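Local atomic coordinates of salicylate 5-hydroxylase, large oxygenase component (Ralstonia sp., PDB entry 7C8Z), a protein that catalyses, as the oxygenase component of a multicomponent enzyme system, the 5-hydroxylation of salicylate to gentisate with a [2Fe-2S] cluster and an iron ion. Residues R210-R215 against T357-E362; L73-P78 against L217-Y222; H273-S278 against V322-F327; P305-I310 against Q375-G380. All coordinates share one frame; numbering follows the deposited sequence.

Contact 1: residues R210-R215 against T357-E362; sequences RVFNGR and THFGFE
Arg215 and Phe361 make a cation-pi stack. The guanidinium lies flat over one face of the phenyl ring with the planes 12° apart, and CZ of Arg215 sits 3.3 Å from the centroid of the Phe361 ring. NH2 rests over the CE1 and CZ side of the ring and NH1 over the CG and CD2 side. A bend at chi3 (-77°) turns the otherwise extended arginine chain onto this face. Trp315 adds a second cation-pi partner for Arg215 and meets Phe361 edge-to-face.

Hydrogen bonds within 210-215 hold the cation in place. OD1 of Asn213 accepts from the backbone N of Arg215 at 3.1 Å, an Asx turn, and also from NE of Arg215 at 2.7 Å, nearly in the guanidinium plane. Arginine suits this place because its edge can donate while its face stacks. The turn carries the chain out of helix 196-211, which packs against the antiparallel sheet of the catalytic domain, the helix-grip fold of ring-hydroxylating oxygenases.

Apolar contacts fill the space between helix end and strand 352-361. CE1 of Phe212 reaches CZ of Phe359 at 3.6 Å; the rings are within 14° of parallel but slid so far apart that they barely overlap, their centroids separated by 5.7 Å. Branched Val211 fits beside both: CG1 lies over the Phe212 ring and meets the Phe359 edge, 4.2 Å from CZ.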
loop_
_atom_site.group_PDB
_atom_site.type_symbol
_atom_site.label_atom_id
_atom_site.label_comp_id
_atom_site.label_asym_id
_atom_site.label_seq_id
_atom_site.Cartn_x
_atom_site.Cartn_y
_atom_site.Cartn_z
ATOM N N ARG A 210 -20.402 6.682 37.217
ATOM C CA ARG A 210 -19.446 7.542 37.895
ATOM C C ARG A 210 -18.800 8.513 36.917
ATOM O O ARG A 210 -18.629 9.700 37.232
ATOM C CB ARG A 210 -18.388 6.686 38.588
ATOM C CG ARG A 210 -17.236 7.482 39.124
ATOM C CD ARG A 210 -16.039 6.605 39.395
ATOM N NE ARG A 210 -14.959 7.381 39.986
ATOM C CZ ARG A 210 -13.882 7.783 39.322
ATOM N NH1 ARG A 210 -13.744 7.476 38.042
ATOM N NH2 ARG A 210 -12.944 8.490 39.937
ATOM N N VAL A 211 -18.460 8.039 35.715
ATOM C CA VAL A 211 -17.946 8.961 34.705
ATOM C C VAL A 211 -19.089 9.734 34.056
ATOM O O VAL A 211 -19.063 10.968 33.985
ATOM C CB VAL A 211 -17.111 8.192 33.665
ATOM C CG1 VAL A 211 -17.023 8.980 32.379
ATOM C CG2 VAL A 211 -15.717 7.918 34.196
ATOM N N PHE A 212 -20.107 9.022 33.572
ATOM C CA PHE A 212 -21.278 9.641 32.952
ATOM C C PHE A 212 -22.341 9.854 34.028
ATOM O O PHE A 212 -23.300 9.093 34.160
ATOM C CB PHE A 212 -21.797 8.774 31.814
ATOM C CG PHE A 212 -20.763 8.450 30.775
ATOM C CD1 PHE A 212 -20.312 9.424 29.897
ATOM C CD2 PHE A 212 -20.250 7.167 30.667
ATOM C CE1 PHE A 212 -19.363 9.125 28.936
ATOM C CE2 PHE A 212 -19.301 6.861 29.705
ATOM C CZ PHE A 212 -18.856 7.840 28.842
ATOM N N ASN A 213 -22.160 10.915 34.815
ATOM C CA ASN A 213 -22.976 11.135 36.002
ATOM C C ASN A 213 -24.191 12.017 35.744
ATOM O O ASN A 213 -24.794 12.514 36.700
ATOM C CB ASN A 213 -22.130 11.738 37.126
ATOM C CG ASN A 213 -21.716 13.181 36.854
ATOM O OD1 ASN A 213 -21.983 13.736 35.784
ATOM N ND2 ASN A 213 -21.074 13.802 37.839
ATOM N N GLY A 214 -24.573 12.213 34.488
ATOM C CA GLY A 214 -25.737 12.995 34.154
ATOM C C GLY A 214 -25.443 14.402 33.684
ATOM O O GLY A 214 -26.327 15.038 33.099
ATOM N N ARG A 215 -24.241 14.914 33.938
ATOM C CA ARG A 215 -23.863 16.202 33.377
ATOM C C ARG A 215 -23.854 16.114 31.854
ATOM O O ARG A 215 -23.620 15.052 31.276
ATOM C CB ARG A 215 -22.477 16.612 33.873
ATOM C CG ARG A 215 -22.370 16.909 35.353
ATOM C CD ARG A 215 -20.909 17.065 35.756
ATOM N NE ARG A 215 -20.244 15.771 35.871
ATOM C CZ ARG A 215 -18.948 15.602 36.124
ATOM N NH1 ARG A 215 -18.156 16.656 36.285
ATOM N NH2 ARG A 215 -18.445 14.374 36.219
ATOM N N THR A 357 -12.287 9.619 21.698
ATOM C CA THR A 357 -13.147 10.792 21.834
ATOM C C THR A 357 -12.856 11.380 23.209
ATOM O O THR A 357 -13.264 10.819 24.234
ATOM C CB THR A 357 -14.620 10.422 21.691
ATOM O OG1 THR A 357 -14.791 9.546 20.570
ATOM C CG2 THR A 357 -15.466 11.670 21.493
ATOM N N HIS A 358 -12.111 12.484 23.230
ATOM C CA HIS A 358 -11.806 13.186 24.470
ATOM C C HIS A 358 -12.897 14.210 24.737
ATOM O O HIS A 358 -13.226 15.014 23.847
ATOM C CB HIS A 358 -10.449 13.883 24.384
ATOM C CG HIS A 358 -9.284 12.948 24.389
ATOM N ND1 HIS A 358 -8.433 12.828 25.467
ATOM C CD2 HIS A 358 -8.821 12.093 23.446
ATOM C CE1 HIS A 358 -7.498 11.937 25.188
ATOM N NE2 HIS A 358 -7.710 11.476 23.967
ATOM N N PHE A 359 -13.428 14.210 25.965
ATOM C CA PHE A 359 -14.525 15.117 26.278
ATOM C C PHE A 359 -14.356 15.701 27.672
ATOM O O PHE A 359 -13.608 15.184 28.503
ATOM C CB PHE A 359 -15.892 14.420 26.167
ATOM C CG PHE A 359 -16.053 13.234 27.082
ATOM C CD1 PHE A 359 -15.570 11.986 26.716
ATOM C CD2 PHE A 359 -16.705 13.362 28.299
ATOM C CE1 PHE A 359 -15.726 10.895 27.548
ATOM C CE2 PHE A 359 -16.863 12.275 29.137
ATOM C CZ PHE A 359 -16.376 11.041 28.758
ATOM N N GLY A 360 -15.060 16.806 27.903
ATOM C CA GLY A 360 -15.171 17.422 29.208
ATOM C C GLY A 360 -16.629 17.593 29.575
ATOM O O GLY A 360 -17.503 17.036 28.902
ATOM N N PHE A 361 -16.915 18.345 30.632
ATOM C CA PHE A 361 -18.279 18.558 31.091
ATOM C C PHE A 361 -18.687 20.006 30.858
ATOM O O PHE A 361 -17.846 20.902 30.745
ATOM C CB PHE A 361 -18.419 18.198 32.573
ATOM C CG PHE A 361 -17.851 16.855 32.919
ATOM C CD1 PHE A 361 -18.588 15.701 32.709
ATOM C CD2 PHE A 361 -16.572 16.744 33.438
ATOM C CE1 PHE A 361 -18.068 14.466 33.014
ATOM C CE2 PHE A 361 -16.045 15.508 33.749
ATOM C CZ PHE A 361 -16.794 14.367 33.536
ATOM N N GLU A 362 -20.003 20.221 30.779
ATOM C CA GLU A 362 -20.513 21.558 30.489
ATOM C C GLU A 362 -20.140 22.561 31.575
ATOM O O GLU A 362 -19.903 23.735 31.270
ATOM C CB GLU A 362 -22.030 21.515 30.281
ATOM C CG GLU A 362 -22.541 22.517 29.241
ATOM C CD GLU A 362 -22.358 22.036 27.806
ATOM O OE1 GLU A 362 -21.374 22.452 27.155
ATOM O OE2 GLU A 362 -23.202 21.247 27.325
#

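Contact 2: residues L73-P78 against L217-Y222; sequences LEAEIP and LKILGY
Leu73, Ala75 and Ile219 form the tight part of a junction between the Rieske domain and the catalytic domain. Residues 73-78 leave the edge strand 69-73 of the Rieske-side sheet through a short 3-10 turn, and 217-222 belong to strand 217-227, an outermost strand of the catalytic sheet within this chain. CD1 of Ile219 is shared by two partners: it lies 3.7 Å from CD1 of Leu73 and 4.0 Å from CB of Ala75. The chain of Ile219 is bent at chi2 (-58°) as well as at chi1, which tucks this methyl between the two. CD1 of Leu73 also touches CD1 of Leu217 at 4.0 Å, where the two leucines cross at about a right angle; Phe359 of the neighbouring strand packs against both. Small Ala75 suits the closest backbone approach, its CA 6.0 Å from CA of Leu217. Branched side chains from both segments, with the Ala75 methyl beside them, pack here by apolar contact.

The looser side is polar, with fewer apolar contacts. Farther along the strand a classic beta bulge at Leu220 and Gly221 faces His358, and beyond it Tyr222 turns the edge of its ring towards the Glu76 carboxylate; their modelled approach is doubtfully close. Tyr222 also packs on a neighbouring subunit. Glutamate suits its place because the carboxylate serves two partners: OE2 of Glu76 forms a salt bridge with Lys84 and accepts from the backbone N of Leu73 at 2.9 Å.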
loop_
_atom_site.group_PDB
_atom_site.type_symbol
_atom_site.label_atom_id
_atom_site.label_comp_id
_atom_site.label_asym_id
_atom_site.label_seq_id
_atom_site.Cartn_x
_atom_site.Cartn_y
_atom_site.Cartn_z
ATOM N N LEU A 73 -21.406 9.534 21.710
ATOM C CA LEU A 73 -21.883 10.395 22.779
ATOM C C LEU A 73 -23.054 11.235 22.288
ATOM O O LEU A 73 -23.103 11.634 21.119
ATOM C CB LEU A 73 -20.769 11.315 23.280
ATOM C CG LEU A 73 -19.542 10.596 23.837
ATOM C CD1 LEU A 73 -18.603 11.590 24.507
ATOM C CD2 LEU A 73 -19.985 9.519 24.808
ATOM N N GLU A 74 -23.986 11.530 23.201
ATOM C CA GLU A 74 -25.133 12.354 22.834
ATOM C C GLU A 74 -24.700 13.744 22.387
ATOM O O GLU A 74 -25.315 14.327 21.487
ATOM C CB GLU A 74 -26.112 12.455 24.002
ATOM C CG GLU A 74 -26.716 11.129 24.410
ATOM C CD GLU A 74 -28.091 11.277 25.038
ATOM O OE1 GLU A 74 -28.859 12.159 24.595
ATOM O OE2 GLU A 74 -28.403 10.507 25.975
ATOM N N ALA A 75 -23.645 14.286 23.000
ATOM C CA ALA A 75 -23.163 15.615 22.643
ATOM C C ALA A 75 -22.685 15.699 21.200
ATOM O O ALA A 75 -22.623 16.802 20.648
ATOM C CB ALA A 75 -22.036 16.037 23.586
ATOM N N GLU A 76 -22.337 14.571 20.575
ATOM C CA GLU A 76 -21.960 14.612 19.167
ATOM C C GLU A 76 -23.151 14.892 18.260
ATOM O O GLU A 76 -22.953 15.252 17.096
ATOM C CB GLU A 76 -21.301 13.297 18.739
ATOM C CG GLU A 76 -20.378 12.681 19.772
ATOM C CD GLU A 76 -19.530 11.560 19.203
ATOM O OE1 GLU A 76 -18.539 11.844 18.506
ATOM O OE2 GLU A 76 -19.870 10.387 19.438
ATOM N N ILE A 77 -24.375 14.752 18.759
ATOM C CA ILE A 77 -25.559 14.960 17.929
ATOM C C ILE A 77 -26.616 15.723 18.723
ATOM O O ILE A 77 -27.674 15.164 19.049
ATOM C CB ILE A 77 -26.100 13.622 17.400
ATOM C CG1 ILE A 77 -26.097 12.556 18.498
ATOM C CG2 ILE A 77 -25.263 13.139 16.228
ATOM C CD1 ILE A 77 -27.111 11.455 18.269
ATOM N N PRO A 78 -26.382 17.001 19.043
ATOM C CA PRO A 78 -27.305 17.695 19.959
ATOM C C PRO A 78 -28.650 18.029 19.343
ATOM O O PRO A 78 -29.671 17.960 20.038
ATOM C CB PRO A 78 -26.527 18.963 20.331
ATOM C CG PRO A 78 -25.637 19.209 19.162
ATOM C CD PRO A 78 -25.245 17.852 18.650
ATOM N N LEU A 217 -22.059 16.748 28.394
ATOM C CA LEU A 217 -20.653 16.738 28.022
ATOM C C LEU A 217 -20.398 17.704 26.871
ATOM O O LEU A 217 -21.298 18.013 26.085
ATOM C CB LEU A 217 -20.212 15.329 27.617
ATOM C CG LEU A 217 -20.869 14.184 28.390
ATOM C CD1 LEU A 217 -20.508 12.841 27.780
ATOM C CD2 LEU A 217 -20.473 14.228 29.856
ATOM N N LYS A 218 -19.166 18.212 26.808
ATOM C CA LYS A 218 -18.694 19.025 25.691
ATOM C C LYS A 218 -17.536 18.281 25.040
ATOM O O LYS A 218 -16.566 17.924 25.716
ATOM C CB LYS A 218 -18.272 20.427 26.142
ATOM C CG LYS A 218 -17.348 20.470 27.349
ATOM C CD LYS A 218 -17.115 21.901 27.819
ATOM C CE LYS A 218 -16.156 22.640 26.898
ATOM N NZ LYS A 218 -15.682 23.921 27.496
ATOM N N ILE A 219 -17.644 18.042 23.734
ATOM C CA ILE A 219 -16.623 17.295 23.004
ATOM C C ILE A 219 -15.367 18.142 22.847
ATOM O O ILE A 219 -15.407 19.240 22.277
ATOM C CB ILE A 219 -17.152 16.835 21.641
ATOM C CG1 ILE A 219 -18.459 16.068 21.820
ATOM C CG2 ILE A 219 -16.123 15.970 20.937
ATOM C CD1 ILE A 219 -18.332 14.867 22.717
ATOM N N LEU A 220 -14.236 17.617 23.318
ATOM C CA LEU A 220 -12.963 18.292 23.110
ATOM C C LEU A 220 -12.327 17.906 21.780
ATOM O O LEU A 220 -11.752 18.766 21.103
ATOM C CB LEU A 220 -11.996 17.981 24.257
ATOM C CG LEU A 220 -12.407 18.423 25.666
ATOM C CD1 LEU A 220 -11.314 18.100 26.673
ATOM C CD2 LEU A 220 -12.751 19.905 25.699
ATOM N N GLY A 221 -12.428 16.647 21.375
ATOM C CA GLY A 221 -11.937 16.302 20.053
ATOM C C GLY A 221 -11.693 14.819 19.867
ATOM O O GLY A 221 -11.983 13.993 20.735
ATOM N N TYR A 222 -11.165 14.497 18.683
ATOM C CA TYR A 222 -10.919 13.123 18.269
ATOM C C TYR A 222 -9.451 12.888 17.950
ATOM O O TYR A 222 -8.780 13.748 17.371
ATOM C CB TYR A 222 -11.742 12.751 17.039
ATOM C CG TYR A 222 -13.213 12.952 17.231
ATOM C CD1 TYR A 222 -13.987 11.986 17.851
ATOM C CD2 TYR A 222 -13.828 14.114 16.804
ATOM C CE1 TYR A 222 -15.337 12.173 18.029
ATOM C CE2 TYR A 222 -15.175 14.309 16.980
ATOM C CZ TYR A 222 -15.924 13.338 17.591
ATOM O OH TYR A 222 -17.265 13.538 17.762
#

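Contact 3: residues H273-S278 against V322-F327; sequences HAAMIS and VMTTIF
Ile277 lies beside Val322, the two pointing the same way, with CG1 and CG2 of Ile277 each 4.1 Å from CG2 of Val322. They form a non-hydrogen-bonded pair of the antiparallel strands 274-278 and 322-326, whose N-to-C directions lie 177° apart. On the same face Ala275 stands opposite Thr324, and helix 196-211 covers Ile277 and Val322; beta-branched residues suit this packed, extended backbone.

The hydrogen-bonded pairs alternate with these. Met276 N donates to Met323 O at 2.9 Å with a nearly straight N-H...O angle of 170°, and Met323 N returns the bond to Met276 O. At the next hydrogen-bonded pair, Ala274 N reaches Thr325 O at 3.0 Å and Thr325 N reaches Ala274 O. Side chains of these residues occupy the other face, where Met323 and Thr325 meet helix 232-238. The Thr325 hydroxyl adds a weak bond to Ala274 O, but its stronger partner is Lys239 NZ.

Here the flexible methionines approach the metal centre: the Met323 side chain lies about 8 Å from the bound iron. An antiparallel sheet beside the mononuclear iron site is typical of the Rieske oxygenase catalytic domain.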
loop_
_atom_site.group_PDB
_atom_site.type_symbol
_atom_site.label_atom_id
_atom_site.label_comp_id
_atom_site.label_asym_id
_atom_site.label_seq_id
_atom_site.Cartn_x
_atom_site.Cartn_y
_atom_site.Cartn_z
ATOM N N HIS A 273 -16.805 -7.679 31.203
ATOM C CA HIS A 273 -16.521 -6.279 31.474
ATOM C C HIS A 273 -15.666 -6.168 32.725
ATOM O O HIS A 273 -15.715 -7.029 33.606
ATOM C CB HIS A 273 -17.813 -5.477 31.646
ATOM C CG HIS A 273 -18.894 -5.844 30.679
ATOM N ND1 HIS A 273 -18.636 -6.248 29.386
ATOM C CD2 HIS A 273 -20.240 -5.867 30.819
ATOM C CE1 HIS A 273 -19.777 -6.501 28.771
ATOM N NE2 HIS A 273 -20.766 -6.279 29.618
ATOM N N ALA A 274 -14.892 -5.088 32.814
ATOM C CA ALA A 274 -14.005 -4.958 33.963
ATOM C C ALA A 274 -13.792 -3.492 34.303
ATOM O O ALA A 274 -14.024 -2.600 33.486
ATOM C CB ALA A 274 -12.656 -5.645 33.719
ATOM N N ALA A 275 -13.362 -3.258 35.539
ATOM C CA ALA A 275 -13.028 -1.921 36.010
ATOM C C ALA A 275 -11.772 -2.018 36.860
ATOM O O ALA A 275 -11.734 -2.787 37.824
ATOM C CB ALA A 275 -14.179 -1.307 36.816
ATOM N N MET A 276 -10.751 -1.247 36.500
ATOM C CA MET A 276 -9.521 -1.147 37.276
ATOM C C MET A 276 -9.547 0.194 37.992
ATOM O O MET A 276 -9.567 1.244 37.340
ATOM C CB MET A 276 -8.287 -1.286 36.380
ATOM C CG MET A 276 -8.203 -2.646 35.686
ATOM S SD MET A 276 -6.748 -2.965 34.656
ATOM C CE MET A 276 -6.034 -1.328 34.508
ATOM N N ILE A 277 -9.553 0.153 39.325
ATOM C CA ILE A 277 -9.762 1.310 40.185
ATOM C C ILE A 277 -8.506 1.505 41.013
ATOM O O ILE A 277 -7.973 0.534 41.559
ATOM C CB ILE A 277 -10.972 1.089 41.117
ATOM C CG1 ILE A 277 -12.222 0.695 40.327
ATOM C CG2 ILE A 277 -11.212 2.294 42.003
ATOM C CD1 ILE A 277 -12.577 -0.769 40.465
ATOM N N SER A 278 -8.034 2.743 41.117
ATOM C CA SER A 278 -6.849 2.968 41.930
ATOM C C SER A 278 -6.882 4.354 42.553
ATOM O O SER A 278 -7.422 5.309 41.979
ATOM C CB SER A 278 -5.545 2.796 41.133
ATOM O OG SER A 278 -4.453 2.599 42.024
ATOM N N VAL A 322 -9.915 5.303 37.068
ATOM C CA VAL A 322 -10.731 4.131 36.757
ATOM C C VAL A 322 -10.690 3.878 35.253
ATOM O O VAL A 322 -11.068 4.746 34.455
ATOM C CB VAL A 322 -12.192 4.282 37.230
ATOM C CG1 VAL A 322 -13.009 3.061 36.827
ATOM C CG2 VAL A 322 -12.262 4.476 38.733
ATOM N N MET A 323 -10.239 2.687 34.874
ATOM C CA MET A 323 -10.236 2.226 33.488
ATOM C C MET A 323 -11.304 1.148 33.360
ATOM O O MET A 323 -11.174 0.076 33.960
ATOM C CB MET A 323 -8.860 1.694 33.094
ATOM C CG MET A 323 -7.779 2.756 33.097
ATOM S SD MET A 323 -8.181 4.133 32.007
ATOM C CE MET A 323 -8.115 3.313 30.417
ATOM N N THR A 324 -12.359 1.423 32.596
ATOM C CA THR A 324 -13.503 0.523 32.501
ATOM C C THR A 324 -13.596 -0.048 31.093
ATOM O O THR A 324 -13.776 0.698 30.127
ATOM C CB THR A 324 -14.796 1.250 32.872
ATOM O OG1 THR A 324 -14.704 1.710 34.223
ATOM C CG2 THR A 324 -16.001 0.322 32.731
ATOM N N THR A 325 -13.451 -1.362 30.976
ATOM C CA THR A 325 -13.597 -2.051 29.702
ATOM C C THR A 325 -15.018 -2.589 29.577
ATOM O O THR A 325 -15.442 -3.421 30.392
ATOM C CB THR A 325 -12.583 -3.187 29.571
ATOM O OG1 THR A 325 -12.508 -3.917 30.804
ATOM C CG2 THR A 325 -11.213 -2.630 29.224
ATOM N N ILE A 326 -15.750 -2.103 28.574
ATOM C CA ILE A 326 -17.063 -2.630 28.224
ATOM C C ILE A 326 -16.893 -3.475 26.967
ATOM O O ILE A 326 -16.622 -2.954 25.873
ATOM C CB ILE A 326 -18.101 -1.516 28.027
ATOM C CG1 ILE A 326 -18.345 -0.792 29.352
ATOM C CG2 ILE A 326 -19.408 -2.095 27.500
ATOM C CD1 ILE A 326 -19.372 0.309 29.266
ATOM N N PHE A 327 -17.043 -4.784 27.156
ATOM C CA PHE A 327 -16.790 -5.772 26.120
ATOM C C PHE A 327 -17.904 -5.747 25.076
ATOM O O PHE A 327 -19.084 -5.671 25.429
ATOM C CB PHE A 327 -16.701 -7.161 26.756
ATOM C CG PHE A 327 -15.789 -8.118 26.036
ATOM C CD1 PHE A 327 -14.412 -8.020 26.165
ATOM C CD2 PHE A 327 -16.313 -9.135 25.251
ATOM C CE1 PHE A 327 -13.572 -8.911 25.518
ATOM C CE2 PHE A 327 -15.483 -10.025 24.598
ATOM C CZ PHE A 327 -14.109 -9.914 24.732
#

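Contact 4: residues P305-I310 against Q375-G380; sequences PRLLDI and QANLFG
Gln375 reaches from the end of helix 366-375 to the loop 305-310, each side of the contact being built on a short 3-10 turn of the catalytic domain. In one, Leu308 N bonds to Pro305 O at 3.0 Å; in the other, Leu378 N bonds to Gln375 O at 3.2 Å. Proline suits the first turn, since its fixed phi matches the helical start and its nitrogen needs no acceptor.

The Gln375 side chain can be followed outwards. From CB it sets off anti to its own carbonyl carbon and then runs extended (chi2 -179°), long enough to span to the loop. CG comes first within touch, 3.6 Å from the carbonyl O of Leu308. The next atom, CD, lies 3.5 Å from CD1 of Ile310; the two side chains meet at a slant. The amide is probably turned over in the model; turned back, it may hydrogen-bond to Leu308 O. Both Gln375 and Ile310 also lean on Val336.

The carboxylate of exposed Asp309 forms a salt bridge with Arg371. On the other flank Leu307 puts an apolar branch against Asn377, whose ND2 hydrogen-bonds to the backbone of a neighbouring subunit of another protein. The two side chains cross at about a right angle, and CD1 of Leu307 rests 3.9 Å from CB of Asn377.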
loop_
_atom_site.group_PDB
_atom_site.type_symbol
_atom_site.label_atom_id
_atom_site.label_comp_id
_atom_site.label_asym_id
_atom_site.label_seq_id
_atom_site.Cartn_x
_atom_site.Cartn_y
_atom_site.Cartn_z
ATOM N N PRO A 305 5.549 23.061 34.124
ATOM C CA PRO A 305 4.678 22.443 35.143
ATOM C C PRO A 305 3.257 22.173 34.673
ATOM O O PRO A 305 2.595 21.293 35.238
ATOM C CB PRO A 305 4.702 23.457 36.299
ATOM C CG PRO A 305 5.301 24.714 35.737
ATOM C CD PRO A 305 6.183 24.300 34.605
ATOM N N ARG A 306 2.767 22.884 33.653
ATOM C CA ARG A 306 1.403 22.654 33.188
ATOM C C ARG A 306 1.173 21.218 32.743
ATOM O O ARG A 306 0.030 20.747 32.779
ATOM C CB ARG A 306 1.068 23.596 32.031
ATOM C CG ARG A 306 0.758 25.017 32.444
ATOM C CD ARG A 306 0.608 25.895 31.222
ATOM N NE ARG A 306 1.864 26.004 30.488
ATOM C CZ ARG A 306 2.012 26.699 29.368
ATOM N NH1 ARG A 306 0.975 27.344 28.853
ATOM N NH2 ARG A 306 3.192 26.745 28.764
ATOM N N LEU A 307 2.231 20.499 32.358
ATOM C CA LEU A 307 2.065 19.122 31.912
ATOM C C LEU A 307 1.670 18.176 33.040
ATOM O O LEU A 307 1.424 16.996 32.768
ATOM C CB LEU A 307 3.349 18.628 31.238
ATOM C CG LEU A 307 3.205 17.557 30.150
ATOM C CD1 LEU A 307 2.588 18.135 28.881
ATOM C CD2 LEU A 307 4.556 16.919 29.852
ATOM N N LEU A 308 1.603 18.636 34.290
ATOM C CA LEU A 308 0.905 17.828 35.278
ATOM C C LEU A 308 -0.304 18.565 35.847
ATOM O O LEU A 308 -1.439 18.293 35.439
ATOM C CB LEU A 308 1.864 17.431 36.398
ATOM C CG LEU A 308 3.066 16.580 35.974
ATOM C CD1 LEU A 308 4.101 16.506 37.091
ATOM C CD2 LEU A 308 2.618 15.183 35.554
ATOM N N ASP A 309 -0.057 19.570 36.690
ATOM C CA ASP A 309 -1.101 20.381 37.330
ATOM C C ASP A 309 -2.354 19.561 37.651
ATOM O O ASP A 309 -3.474 19.916 37.277
ATOM C CB ASP A 309 -1.451 21.606 36.487
ATOM C CG ASP A 309 -2.302 22.612 37.253
ATOM O OD1 ASP A 309 -2.067 22.798 38.467
ATOM O OD2 ASP A 309 -3.217 23.210 36.643
ATOM N N ILE A 310 -2.154 18.431 38.324
ATOM C CA ILE A 310 -3.262 17.540 38.657
ATOM C C ILE A 310 -4.036 18.138 39.825
ATOM O O ILE A 310 -3.471 18.387 40.895
ATOM C CB ILE A 310 -2.764 16.130 39.001
ATOM C CG1 ILE A 310 -1.813 15.608 37.926
ATOM C CG2 ILE A 310 -3.945 15.192 39.176
ATOM C CD1 ILE A 310 -2.394 15.611 36.538
ATOM N N GLN A 375 -3.378 17.946 29.699
ATOM C CA GLN A 375 -3.099 16.615 30.219
ATOM C C GLN A 375 -3.332 15.525 29.179
ATOM O O GLN A 375 -2.795 14.423 29.329
ATOM C CB GLN A 375 -3.946 16.349 31.463
ATOM C CG GLN A 375 -3.493 17.121 32.687
ATOM C CD GLN A 375 -4.334 16.817 33.901
ATOM O OE1 GLN A 375 -4.550 17.675 34.756
ATOM N NE2 GLN A 375 -4.815 15.583 33.986
ATOM N N ALA A 376 -4.087 15.815 28.115
ATOM C CA ALA A 376 -4.218 14.855 27.020
ATOM C C ALA A 376 -2.895 14.551 26.312
ATOM O O ALA A 376 -2.841 13.604 25.520
ATOM C CB ALA A 376 -5.241 15.356 25.999
ATOM N N ASN A 377 -1.835 15.322 26.567
ATOM C CA ASN A 377 -0.537 15.029 25.968
ATOM C C ASN A 377 0.054 13.705 26.444
ATOM O O ASN A 377 1.029 13.234 25.845
ATOM C CB ASN A 377 0.445 16.172 26.248
ATOM C CG ASN A 377 0.325 17.309 25.237
ATOM O OD1 ASN A 377 -0.219 17.131 24.143
ATOM N ND2 ASN A 377 0.834 18.482 25.601
ATOM N N LEU A 378 -0.491 13.104 27.503
ATOM C CA LEU A 378 -0.028 11.804 27.977
ATOM C C LEU A 378 -0.697 10.639 27.264
ATOM O O LEU A 378 -0.198 9.510 27.342
ATOM C CB LEU A 378 -0.277 11.656 29.480
ATOM C CG LEU A 378 0.136 12.792 30.411
ATOM C CD1 LEU A 378 -0.296 12.470 31.825
ATOM C CD2 LEU A 378 1.632 13.012 30.347
ATOM N N PHE A 379 -1.810 10.881 26.587
ATOM C CA PHE A 379 -2.613 9.827 25.989
ATOM C C PHE A 379 -2.756 10.072 24.490
ATOM O O PHE A 379 -2.219 11.034 23.938
ATOM C CB PHE A 379 -3.969 9.749 26.694
ATOM C CG PHE A 379 -3.872 9.917 28.185
ATOM C CD1 PHE A 379 -3.496 8.854 28.991
ATOM C CD2 PHE A 379 -4.120 11.145 28.777
ATOM C CE1 PHE A 379 -3.388 9.009 30.360
ATOM C CE2 PHE A 379 -4.011 11.307 30.148
ATOM C CZ PHE A 379 -3.648 10.238 30.939
ATOM N N GLY A 380 -3.487 9.182 23.832
ATOM C CA GLY A 380 -3.663 9.256 22.403
ATOM C C GLY A 380 -2.493 8.644 21.661
ATOM O O GLY A 380 -1.507 8.212 22.266
#

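How the contacts relate
Contacts 1, 2 and 3 all reach the same antiparallel sheet of the catalytic domain. Contacts 1 and 2 adjoin, their centres 9 Å apart, because strands 352-361 and 217-227 are neighbours: Gly360 N lies 2.9 Å from Lys218 O, a probable hydrogen bond. Contact 3 is nested within the chain loop closed by contact 1 and touches it where Arg210 packs on Val322. Contact 4 meets contact 1 through His358 and Ala376, with centres about 18 Å apart, but its nearest atoms stay about 7 Å from contact 3. Among the four, contact 3 alone approaches the iron site of His243, His248 and Asp389, with Met276 about 6 Å from His243 between side chains.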